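Local coordinates for NAD-dependent protein deacylase 2 (Archaeoglobus fulgidus, PDB 1S7G) that removes acetyl groups from protein lysines, including one on the chromatin protein Alba, consuming NAD and releasing nicotinamide and O-acetyl-ADP-ribose, at residues Val19-Ala24 with Ala96-Asn101; Ala51-Phe56 with Phe165-Pro170; Arg113-His118 with Leu174-Glu179. All blocks are in the same frame, centred on the assembly; numbering follows the deposited sequence.

Contact 1: Val19-Ala24 with Ala96-Asn101. With NAD (nicotinamide-adenine-dinucleotide), chain L.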
loop_
_atom_site.group_PDB
_atom_site.type_symbol
_atom_site.label_atom_id
_atom_site.label_comp_id
_atom_site.label_asym_id
_atom_site.label_seq_id
_atom_site.Cartn_x
_atom_site.Cartn_y
_atom_site.Cartn_z
ATOM N N VAL A 19 -2.598 9.220 -1.755
ATOM C CA VAL A 19 -2.534 8.508 -0.485
ATOM C C VAL A 19 -2.813 9.490 0.660
ATOM O O VAL A 19 -2.431 10.655 0.598
ATOM C CB VAL A 19 -1.141 7.858 -0.285
ATOM C CG1 VAL A 19 -1.090 7.120 1.031
ATOM C CG2 VAL A 19 -0.855 6.902 -1.420
ATOM N N VAL A 20 -3.486 9.019 1.701
ATOM C CA VAL A 20 -3.804 9.867 2.844
ATOM C C VAL A 20 -3.170 9.302 4.117
ATOM O O VAL A 20 -3.382 8.137 4.456
ATOM C CB VAL A 20 -5.332 9.952 3.055
ATOM C CG1 VAL A 20 -5.650 10.884 4.201
ATOM C CG2 VAL A 20 -6.012 10.418 1.781
ATOM N N PHE A 21 -2.380 10.114 4.810
ATOM C CA PHE A 21 -1.754 9.669 6.056
ATOM C C PHE A 21 -2.494 10.372 7.174
ATOM O O PHE A 21 -2.636 11.586 7.143
ATOM C CB PHE A 21 -0.277 10.066 6.114
ATOM C CG PHE A 21 0.388 9.702 7.411
ATOM C CD1 PHE A 21 1.017 8.469 7.561
ATOM C CD2 PHE A 21 0.328 10.566 8.506
ATOM C CE1 PHE A 21 1.574 8.098 8.781
ATOM C CE2 PHE A 21 0.880 10.206 9.739
ATOM C CZ PHE A 21 1.502 8.970 9.875
ATOM N N THR A 22 -2.955 9.623 8.168
ATOM C CA THR A 22 -3.704 10.229 9.264
ATOM C C THR A 22 -3.157 9.915 10.646
ATOM O O THR A 22 -2.619 8.841 10.886
ATOM C CB THR A 22 -5.193 9.810 9.216
ATOM O OG1 THR A 22 -5.318 8.411 9.506
ATOM C CG2 THR A 22 -5.767 10.074 7.841
ATOM N N GLY A 23 -3.293 10.883 11.545
ATOM C CA GLY A 23 -2.837 10.719 12.908
ATOM C C GLY A 23 -4.015 10.889 13.846
ATOM O O GLY A 23 -5.151 11.026 13.396
ATOM N N ALA A 24 -3.743 10.900 15.145
ATOM C CA ALA A 24 -4.780 11.033 16.167
ATOM C C ALA A 24 -5.702 12.227 15.973
ATOM O O ALA A 24 -6.853 12.205 16.414
ATOM C CB ALA A 24 -4.141 11.110 17.545
ATOM N N ALA A 96 -5.085 4.609 -1.115
ATOM C CA ALA A 96 -4.645 4.015 0.130
ATOM C C ALA A 96 -4.690 4.988 1.286
ATOM O O ALA A 96 -4.511 6.190 1.115
ATOM C CB ALA A 96 -3.236 3.478 -0.024
ATOM N N VAL A 97 -4.948 4.453 2.469
ATOM C CA VAL A 97 -4.961 5.257 3.675
ATOM C C VAL A 97 -3.915 4.644 4.593
ATOM O O VAL A 97 -3.955 3.452 4.868
ATOM C CB VAL A 97 -6.328 5.228 4.379
ATOM C CG1 VAL A 97 -6.208 5.806 5.765
ATOM C CG2 VAL A 97 -7.341 6.032 3.579
ATOM N N ILE A 98 -2.957 5.450 5.023
ATOM C CA ILE A 98 -1.922 4.986 5.936
ATOM C C ILE A 98 -2.254 5.672 7.251
ATOM O O ILE A 98 -2.400 6.894 7.299
ATOM C CB ILE A 98 -0.521 5.432 5.490
ATOM C CG1 ILE A 98 -0.202 4.856 4.114
ATOM C CG2 ILE A 98 0.503 4.985 6.510
ATOM C CD1 ILE A 98 1.062 5.420 3.501
ATOM N N THR A 99 -2.375 4.906 8.322
ATOM C CA THR A 99 -2.726 5.532 9.581
ATOM C C THR A 99 -1.950 5.020 10.764
ATOM O O THR A 99 -1.437 3.896 10.759
ATOM C CB THR A 99 -4.246 5.385 9.884
ATOM O OG1 THR A 99 -4.587 6.183 11.023
ATOM C CG2 THR A 99 -4.608 3.939 10.180
ATOM N N GLN A 100 -1.859 5.881 11.771
ATOM C CA GLN A 100 -1.194 5.561 13.015
ATOM C C GLN A 100 -2.249 5.267 14.066
ATOM O O GLN A 100 -1.927 4.831 15.164
ATOM C CB GLN A 100 -0.315 6.726 13.472
ATOM C CG GLN A 100 1.072 6.656 12.869
ATOM C CD GLN A 100 2.014 7.722 13.387
ATOM O OE1 GLN A 100 3.213 7.678 13.108
ATOM N NE2 GLN A 100 1.485 8.686 14.134
ATOM N N ASN A 101 -3.512 5.505 13.735
ATOM C CA ASN A 101 -4.584 5.246 14.694
ATOM C C ASN A 101 -4.919 3.760 14.784
ATOM O O ASN A 101 -4.741 3.012 13.825
ATOM C CB ASN A 101 -5.840 6.036 14.317
ATOM C CG ASN A 101 -5.567 7.517 14.201
ATOM O OD1 ASN A 101 -4.733 8.052 14.925
ATOM N ND2 ASN A 101 -6.274 8.191 13.298
HETATM P PA NAD L . -0.159 13.671 17.608
HETATM O O1A NAD L . 1.236 13.878 17.665
HETATM O O2A NAD L . -0.810 13.693 18.899
HETATM O O5B NAD L . -0.674 14.710 16.572
HETATM C C5B NAD L . -2.090 14.977 16.196
HETATM C C4B NAD L . -2.085 16.303 15.419
HETATM O O4B NAD L . -3.460 16.561 15.027
HETATM C C3B NAD L . -1.610 17.595 16.233
HETATM O O3B NAD L . -0.483 18.115 15.473
HETATM C C2B NAD L . -2.788 18.562 16.302
HETATM O O2B NAD L . -2.576 19.934 16.149
HETATM C C1B NAD L . -3.754 17.947 15.229
HETATM N N9A NAD L . -5.205 17.999 15.570
HETATM C C8A NAD L . -5.950 17.987 16.746
HETATM N N7A NAD L . -7.256 18.044 16.530
HETATM C C5A NAD L . -7.478 18.092 15.200
HETATM C C6A NAD L . -8.704 18.154 14.234
HETATM N N6A NAD L . -9.908 18.183 14.608
HETATM N N1A NAD L . -8.445 18.174 12.827
HETATM C C2A NAD L . -7.163 18.167 12.218
HETATM N N3A NAD L . -5.985 18.113 13.093
HETATM C C4A NAD L . -6.178 18.069 14.561
HETATM O O3 NAD L . -0.536 12.352 16.906
HETATM P PN NAD L . 0.110 11.539 15.771
HETATM O O1N NAD L . 0.611 12.465 14.822
HETATM O O2N NAD L . -0.948 10.578 15.373
HETATM O O5D NAD L . 1.432 10.843 16.539
HETATM C C5D NAD L . 1.163 9.846 17.562
HETATM C C4D NAD L . 2.319 8.985 18.002
HETATM O O4D NAD L . 3.644 9.699 18.091
HETATM C C3D NAD L . 2.069 8.368 19.427
HETATM O O3D NAD L . 2.437 6.938 19.456
HETATM C C2D NAD L . 2.913 9.304 20.439
HETATM O O2D NAD L . 3.349 8.669 21.667
HETATM C C1D NAD L . 4.099 9.878 19.512
HETATM N N1N NAD L . 4.435 11.352 19.757
HETATM C C2N NAD L . 5.680 11.611 20.584
HETATM C C3N NAD L . 6.127 12.954 20.838
HETATM C C7N NAD L . 7.355 13.266 21.704
HETATM O O7N NAD L . 7.811 14.490 21.754
HETATM N N7N NAD L . 7.892 12.248 22.449
HETATM C C4N NAD L . 5.289 14.175 20.233
HETATM C C5N NAD L . 4.010 13.924 19.400
HETATM C C6N NAD L . 3.607 12.502 19.177
#

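Contact 2: Ala51-Phe56 with Phe165-Pro170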
loop_
_atom_site.group_PDB
_atom_site.type_symbol
_atom_site.label_atom_id
_atom_site.label_comp_id
_atom_site.label_asym_id
_atom_site.label_seq_id
_atom_site.Cartn_x
_atom_site.Cartn_y
_atom_site.Cartn_z
ATOM N N ALA A 51 3.072 -0.299 29.253
ATOM C CA ALA A 51 2.936 -0.240 27.807
ATOM C C ALA A 51 4.042 -0.883 26.976
ATOM O O ALA A 51 4.212 -0.543 25.811
ATOM C CB ALA A 51 2.744 1.209 27.382
ATOM N N SER A 52 4.792 -1.804 27.564
ATOM C CA SER A 52 5.843 -2.486 26.818
ATOM C C SER A 52 5.507 -3.974 26.820
ATOM O O SER A 52 4.792 -4.453 27.705
ATOM C CB SER A 52 7.212 -2.262 27.461
ATOM O OG SER A 52 7.367 -3.066 28.612
ATOM N N ILE A 53 6.009 -4.701 25.829
ATOM C CA ILE A 53 5.732 -6.126 25.738
ATOM C C ILE A 53 6.305 -6.836 26.960
ATOM O O ILE A 53 5.728 -7.804 27.461
ATOM C CB ILE A 53 6.349 -6.748 24.454
ATOM C CG1 ILE A 53 6.089 -8.255 24.426
ATOM C CG2 ILE A 53 7.847 -6.514 24.423
ATOM C CD1 ILE A 53 4.622 -8.621 24.378
ATOM N N SER A 54 7.443 -6.348 27.438
ATOM C CA SER A 54 8.086 -6.948 28.593
ATOM C C SER A 54 7.200 -6.741 29.817
ATOM O O SER A 54 6.984 -7.663 30.596
ATOM C CB SER A 54 9.462 -6.318 28.813
ATOM O OG SER A 54 10.332 -7.241 29.445
ATOM N N GLY A 55 6.693 -5.522 29.982
ATOM C CA GLY A 55 5.819 -5.236 31.103
ATOM C C GLY A 55 4.539 -6.055 31.018
ATOM O O GLY A 55 3.992 -6.483 32.036
ATOM N N PHE A 56 4.056 -6.290 29.802
ATOM C CA PHE A 56 2.836 -7.066 29.633
ATOM C C PHE A 56 3.012 -8.517 30.087
ATOM O O PHE A 56 2.161 -9.061 30.790
ATOM C CB PHE A 56 2.384 -7.051 28.177
ATOM C CG PHE A 56 1.041 -7.685 27.963
ATOM C CD1 PHE A 56 -0.125 -6.975 28.231
ATOM C CD2 PHE A 56 0.937 -9.004 27.527
ATOM C CE1 PHE A 56 -1.372 -7.567 28.072
ATOM C CE2 PHE A 56 -0.309 -9.607 27.364
ATOM C CZ PHE A 56 -1.465 -8.890 27.636
ATOM N N PHE A 165 5.730 -0.817 23.349
ATOM C CA PHE A 165 7.152 -0.480 23.419
ATOM C C PHE A 165 7.924 -1.800 23.468
ATOM O O PHE A 165 7.431 -2.794 24.014
ATOM C CB PHE A 165 7.479 0.308 24.695
ATOM C CG PHE A 165 6.889 1.689 24.740
ATOM C CD1 PHE A 165 7.121 2.597 23.713
ATOM C CD2 PHE A 165 6.116 2.092 25.826
ATOM C CE1 PHE A 165 6.592 3.890 23.762
ATOM C CE2 PHE A 165 5.583 3.384 25.887
ATOM C CZ PHE A 165 5.822 4.287 24.848
ATOM N N GLY A 166 9.128 -1.818 22.908
ATOM C CA GLY A 166 9.916 -3.038 22.959
ATOM C C GLY A 166 9.705 -3.968 21.782
ATOM O O GLY A 166 10.471 -4.908 21.586
ATOM N N GLU A 167 8.661 -3.727 21.002
ATOM C CA GLU A 167 8.421 -4.561 19.840
ATOM C C GLU A 167 8.481 -3.686 18.602
ATOM O O GLU A 167 8.120 -2.510 18.635
ATOM C CB GLU A 167 7.078 -5.301 19.950
ATOM C CG GLU A 167 5.846 -4.441 20.095
ATOM C CD GLU A 167 4.632 -5.253 20.528
ATOM O OE1 GLU A 167 3.513 -4.703 20.535
ATOM O OE2 GLU A 167 4.798 -6.441 20.870
ATOM N N PRO A 168 8.967 -4.250 17.492
ATOM C CA PRO A 168 9.095 -3.535 16.221
ATOM C C PRO A 168 7.768 -3.223 15.540
ATOM O O PRO A 168 6.736 -3.819 15.855
ATOM C CB PRO A 168 9.951 -4.483 15.392
ATOM C CG PRO A 168 9.452 -5.824 15.844
ATOM C CD PRO A 168 9.396 -5.654 17.349
ATOM N N LEU A 169 7.811 -2.275 14.610
ATOM C CA LEU A 169 6.633 -1.892 13.841
ATOM C C LEU A 169 6.317 -3.027 12.874
ATOM O O LEU A 169 7.197 -3.799 12.517
ATOM C CB LEU A 169 6.914 -0.607 13.063
ATOM C CG LEU A 169 7.089 0.631 13.951
ATOM C CD1 LEU A 169 7.520 1.825 13.116
ATOM C CD2 LEU A 169 5.779 0.929 14.666
ATOM N N PRO A 170 5.053 -3.169 12.464
ATOM C CA PRO A 170 4.743 -4.258 11.528
ATOM C C PRO A 170 5.487 -3.973 10.222
ATOM O O PRO A 170 5.116 -3.072 9.475
ATOM C CB PRO A 170 3.226 -4.173 11.396
ATOM C CG PRO A 170 2.953 -2.687 11.627
ATOM C CD PRO A 170 3.855 -2.370 12.780
#

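Contact 3: Arg113-His118 with Leu174-Glu179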
loop_
_atom_site.group_PDB
_atom_site.type_symbol
_atom_site.label_atom_id
_atom_site.label_comp_id
_atom_site.label_asym_id
_atom_site.label_seq_id
_atom_site.Cartn_x
_atom_site.Cartn_y
_atom_site.Cartn_z
ATOM N N ARG A 113 -8.698 0.183 1.717
ATOM C CA ARG A 113 -7.272 -0.045 1.905
ATOM C C ARG A 113 -6.697 0.840 2.994
ATOM O O ARG A 113 -6.478 2.033 2.797
ATOM C CB ARG A 113 -6.515 0.179 0.596
ATOM C CG ARG A 113 -5.020 -0.115 0.685
ATOM C CD ARG A 113 -4.424 -0.239 -0.708
ATOM N NE ARG A 113 -2.980 -0.434 -0.706
ATOM C CZ ARG A 113 -2.355 -1.464 -0.147
ATOM N NH1 ARG A 113 -1.033 -1.545 -0.215
ATOM N NH2 ARG A 113 -3.044 -2.406 0.486
ATOM N N VAL A 114 -6.445 0.227 4.142
ATOM C CA VAL A 114 -5.909 0.928 5.295
ATOM C C VAL A 114 -4.682 0.189 5.825
ATOM O O VAL A 114 -4.767 -0.981 6.187
ATOM C CB VAL A 114 -6.961 1.000 6.414
ATOM C CG1 VAL A 114 -6.466 1.871 7.541
ATOM C CG2 VAL A 114 -8.265 1.526 5.857
ATOM N N LEU A 115 -3.544 0.876 5.852
ATOM C CA LEU A 115 -2.309 0.295 6.354
ATOM C C LEU A 115 -2.143 0.826 7.777
ATOM O O LEU A 115 -1.872 2.007 7.984
ATOM C CB LEU A 115 -1.133 0.705 5.458
ATOM C CG LEU A 115 -1.293 0.302 3.979
ATOM C CD1 LEU A 115 -0.121 0.808 3.156
ATOM C CD2 LEU A 115 -1.388 -1.220 3.872
ATOM N N GLU A 116 -2.337 -0.052 8.755
ATOM C CA GLU A 116 -2.254 0.326 10.159
ATOM C C GLU A 116 -0.852 0.146 10.733
ATOM O O GLU A 116 -0.457 -0.955 11.115
ATOM C CB GLU A 116 -3.291 -0.483 10.944
ATOM C CG GLU A 116 -4.725 -0.220 10.458
ATOM C CD GLU A 116 -5.771 -1.078 11.154
ATOM O OE1 GLU A 116 -6.757 -0.515 11.689
ATOM O OE2 GLU A 116 -5.608 -2.316 11.165
ATOM N N LEU A 117 -0.109 1.245 10.806
ATOM C CA LEU A 117 1.266 1.219 11.295
ATOM C C LEU A 117 1.452 0.869 12.773
ATOM O O LEU A 117 2.519 0.409 13.173
ATOM C CB LEU A 117 1.943 2.557 10.995
ATOM C CG LEU A 117 1.968 2.923 9.514
ATOM C CD1 LEU A 117 2.663 4.256 9.329
ATOM C CD2 LEU A 117 2.677 1.834 8.731
ATOM N N HIS A 118 0.433 1.098 13.591
ATOM C CA HIS A 118 0.546 0.777 15.005
ATOM C C HIS A 118 -0.385 -0.366 15.394
ATOM O O HIS A 118 -0.636 -0.583 16.570
ATOM C CB HIS A 118 0.236 2.009 15.864
ATOM C CG HIS A 118 1.302 3.061 15.825
ATOM N ND1 HIS A 118 2.466 2.918 15.101
ATOM C CD2 HIS A 118 1.376 4.275 16.418
ATOM C CE1 HIS A 118 3.212 3.999 15.250
ATOM N NE2 HIS A 118 2.573 4.838 16.044
ATOM N N LEU A 174 4.621 -1.507 7.064
ATOM C CA LEU A 174 5.478 -0.335 6.927
ATOM C C LEU A 174 6.079 -0.311 5.521
ATOM O O LEU A 174 6.163 0.738 4.880
ATOM C CB LEU A 174 6.604 -0.392 7.959
ATOM C CG LEU A 174 7.620 0.743 7.881
ATOM C CD1 LEU A 174 6.949 2.043 8.299
ATOM C CD2 LEU A 174 8.813 0.434 8.783
ATOM N N PHE A 175 6.496 -1.488 5.064
ATOM C CA PHE A 175 7.086 -1.683 3.750
ATOM C C PHE A 175 6.079 -1.252 2.677
ATOM O O PHE A 175 6.429 -0.540 1.742
ATOM C CB PHE A 175 7.450 -3.163 3.589
ATOM C CG PHE A 175 8.054 -3.506 2.266
ATOM C CD1 PHE A 175 9.411 -3.306 2.032
ATOM C CD2 PHE A 175 7.265 -4.051 1.249
ATOM C CE1 PHE A 175 9.981 -3.645 0.800
ATOM C CE2 PHE A 175 7.824 -4.394 0.013
ATOM C CZ PHE A 175 9.185 -4.190 -0.210
ATOM N N GLU A 176 4.825 -1.679 2.824
ATOM C CA GLU A 176 3.779 -1.299 1.878
ATOM C C GLU A 176 3.504 0.208 1.940
ATOM O O GLU A 176 3.262 0.848 0.916
ATOM C CB GLU A 176 2.480 -2.049 2.180
ATOM C CG GLU A 176 2.236 -3.287 1.341
ATOM C CD GLU A 176 0.808 -3.799 1.495
ATOM O OE1 GLU A 176 0.437 -4.234 2.610
ATOM O OE2 GLU A 176 0.050 -3.755 0.501
ATOM N N ALA A 177 3.525 0.774 3.144
ATOM C CA ALA A 177 3.267 2.209 3.303
ATOM C C ALA A 177 4.326 3.026 2.563
ATOM O O ALA A 177 4.009 3.996 1.875
ATOM C CB ALA A 177 3.250 2.587 4.787
ATOM N N ILE A 178 5.583 2.613 2.701
ATOM C CA ILE A 178 6.695 3.294 2.053
ATOM C C ILE A 178 6.611 3.164 0.528
ATOM O O ILE A 178 6.859 4.130 -0.196
ATOM C CB ILE A 178 8.038 2.740 2.573
ATOM C CG1 ILE A 178 8.213 3.146 4.043
ATOM C CG2 ILE A 178 9.190 3.233 1.717
ATOM C CD1 ILE A 178 9.426 2.542 4.712
ATOM N N GLU A 179 6.263 1.984 0.030
ATOM C CA GLU A 179 6.136 1.831 -1.415
ATOM C C GLU A 179 5.037 2.782 -1.870
ATOM O O GLU A 179 5.131 3.423 -2.916
ATOM C CB GLU A 179 5.762 0.396 -1.791
ATOM C CG GLU A 179 5.272 0.250 -3.233
ATOM C CD GLU A 179 6.249 0.817 -4.266
ATOM O OE1 GLU A 179 5.830 1.024 -5.428
ATOM O OE2 GLU A 179 7.434 1.049 -3.928
HETATM O O HOH W 1 1.806 -0.180 -1.354
#

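Contact 1: Val19-Ala24 with Ala96-Asn101
Val20 and Thr22 exchange backbone hydrogen bonds with Ala96, Ile98 and Gln100 at the heart of the Rossmann-type sheet of this sirtuin, where strands 18-22 and 94-99 run parallel as neighbours and end at the dinucleotide. The bonds run from Val20 N to Ala96 O, Ile98 N to Val20 O, Thr22 N to Ile98 O and Gln100 N to Thr22 O. Val19, Phe21, Ala96 and Ile98 put their side chains on one face, where helix 171-183 covers Val19, Ala96 and Ile98 while Phe21 meets Phe187, Ser192 and Ala199; Val20 and Val97 lie on the other, against Ile85 of helix 80-90. On the first face, with CG of Phe21 anti to the backbone N (chi1 177°), the end of the ring comes nearer to strand 94-99. Its CB and CG each lie 4.0 Å from Ile98 O, CD1 meets Ile98 CG2 at 3.7 Å, CE1 touches the same methyl, and at the tip CZ comes within 3.8 Å of Gln100 CD. The Gln100 amide thus lies at the ring edge, its plane turned 73° from the ring. Gln100 NE2 makes a weak bond to NAD O5D at 3.2 Å. On the opposite face Thr22 OG1 and Thr99 OG1 share a hydrogen bond of 2.8 Å, and Thr22 OG1 is also bonded to His106. Thr99 OG1 further accepts from Asn101 N, an ST turn that sets the chain leaving the strand. Asn101 then reaches back: its ND2 donates to Gly23 O at 3.1 Å, from above the carbonyl plane. Gly23 CA lies beside the nicotinamide-side phosphate, 3.1 Å from NAD O2N, and a CB would collide with that oxygen. The same oxygen receives the backbone N-H of Ala24, with Ala24 N to NAD O2N at 2.8 Å.

Contact 2: Ala51-Phe56 with Phe165-Pro170
Phe165 and the residues Ala51 to Ile53 meet through a single two-bond backbone bridge at the N-terminus of helix 53-58, joining that helical region to the loop that leads from strand 158-162 to helix 171-183. Phe165 N donates to Ala51 O at 2.9 Å, and Phe165 O takes the N-H of Ile53, the first residue of the helix. Ser52, held between the two bonds, is the N-cap: its OG accepts from Gly55 N at 2.9 Å and is also bonded to Glu48 O. The Phe165 ring leans back along the Ala51 end of the bridge, CG lying beside its own backbone N (chi1 -68°). CD2 lies 3.3 Å from Ala51 O and CE2 reaches the Ala51 methyl, while Phe165 CB faces Ser52 CB. Beyond this segment the ring lies near Trp42, of the NAD site, and packs on Tyr204 of a second subunit. Ile53 points to the other end, where its side chain and that of Glu167 cross at about a right angle. Ile53 CB and CD1 are the atoms nearest Glu167 OE2, whereas Glu167 OE1 is bonded to Leu164 N. Phe175 of a third subunit also packs on Ile53, which puts the contact at subunit interfaces. Gly166, with a positive phi of 91°, turns the chain between Phe165 and Glu167; a CB there would be jammed against the preceding carbonyl and come close to Ile53 CG2. As it is, Ile53 CG2 rests 4.1 Å from Gly166 C.

Contact 3: Arg113-His118 with Leu174-Glu179
The Arg113 chain runs out straight from CA to NE, chi1 near -177°, and so reaches Glu176. Arg113 NH1 and Glu176 OE2 form a salt bridge of 2.6 Å, nearly straight at 164°; the carboxylate oxygen sits at the guanidinium edge, but the donor meets it from above the carboxylate plane, the two planes being 48° apart. A water donates to Glu176 O and accepts a weak bond from Arg113 NH1. Beside the ion pair, Leu115 CD1 packs 3.6 Å from Ala177 N and CD2 faces Glu176 OE1. Leu117 CD2 touches both Leu174 CA and Ala177 CB, 4.1 Å from the latter. Helix 171-183 is thereby packed against strand 114-116 of the Rossmann-type sheet, outermost in this chain, and the turn after it, just before His118, the predicted proton acceptor. Replacing Glu176 by an alanine would probably leave Arg113 NH1 without its carboxylate mate and its guanidinium less firmly placed, and uncover Leu115 CD2. The contact therefore combines an apolar seam, made by Leu115, Leu117, Leu174 and Ala177, with one charge pair at its margin, where the opposite charges probably stabilise each other's ionised forms.

Overall arrangement
From the N terminus, after helix 3-13, strand 18-22 opens contact 1, which closes a loop of 71 residues, about half of it helix, when 96-101 comes alongside. The segment 51-56 leaves from within that loop and waits until 165-170 to close contact 2, so contacts 1 and 2 cross. Contact 3 opens after contact 1 has closed and ends at 174-179, beyond contact 2, which it also crosses. Contacts 1 and 3 share the parallel sheet: Val97 is bonded through its backbone to Arg113 and Leu115. Contact 2 lies about 21 Å from contact 1, centre to centre, but Pro170 and Leu169 touch Leu117, tying the outlying loop to the sheet edge.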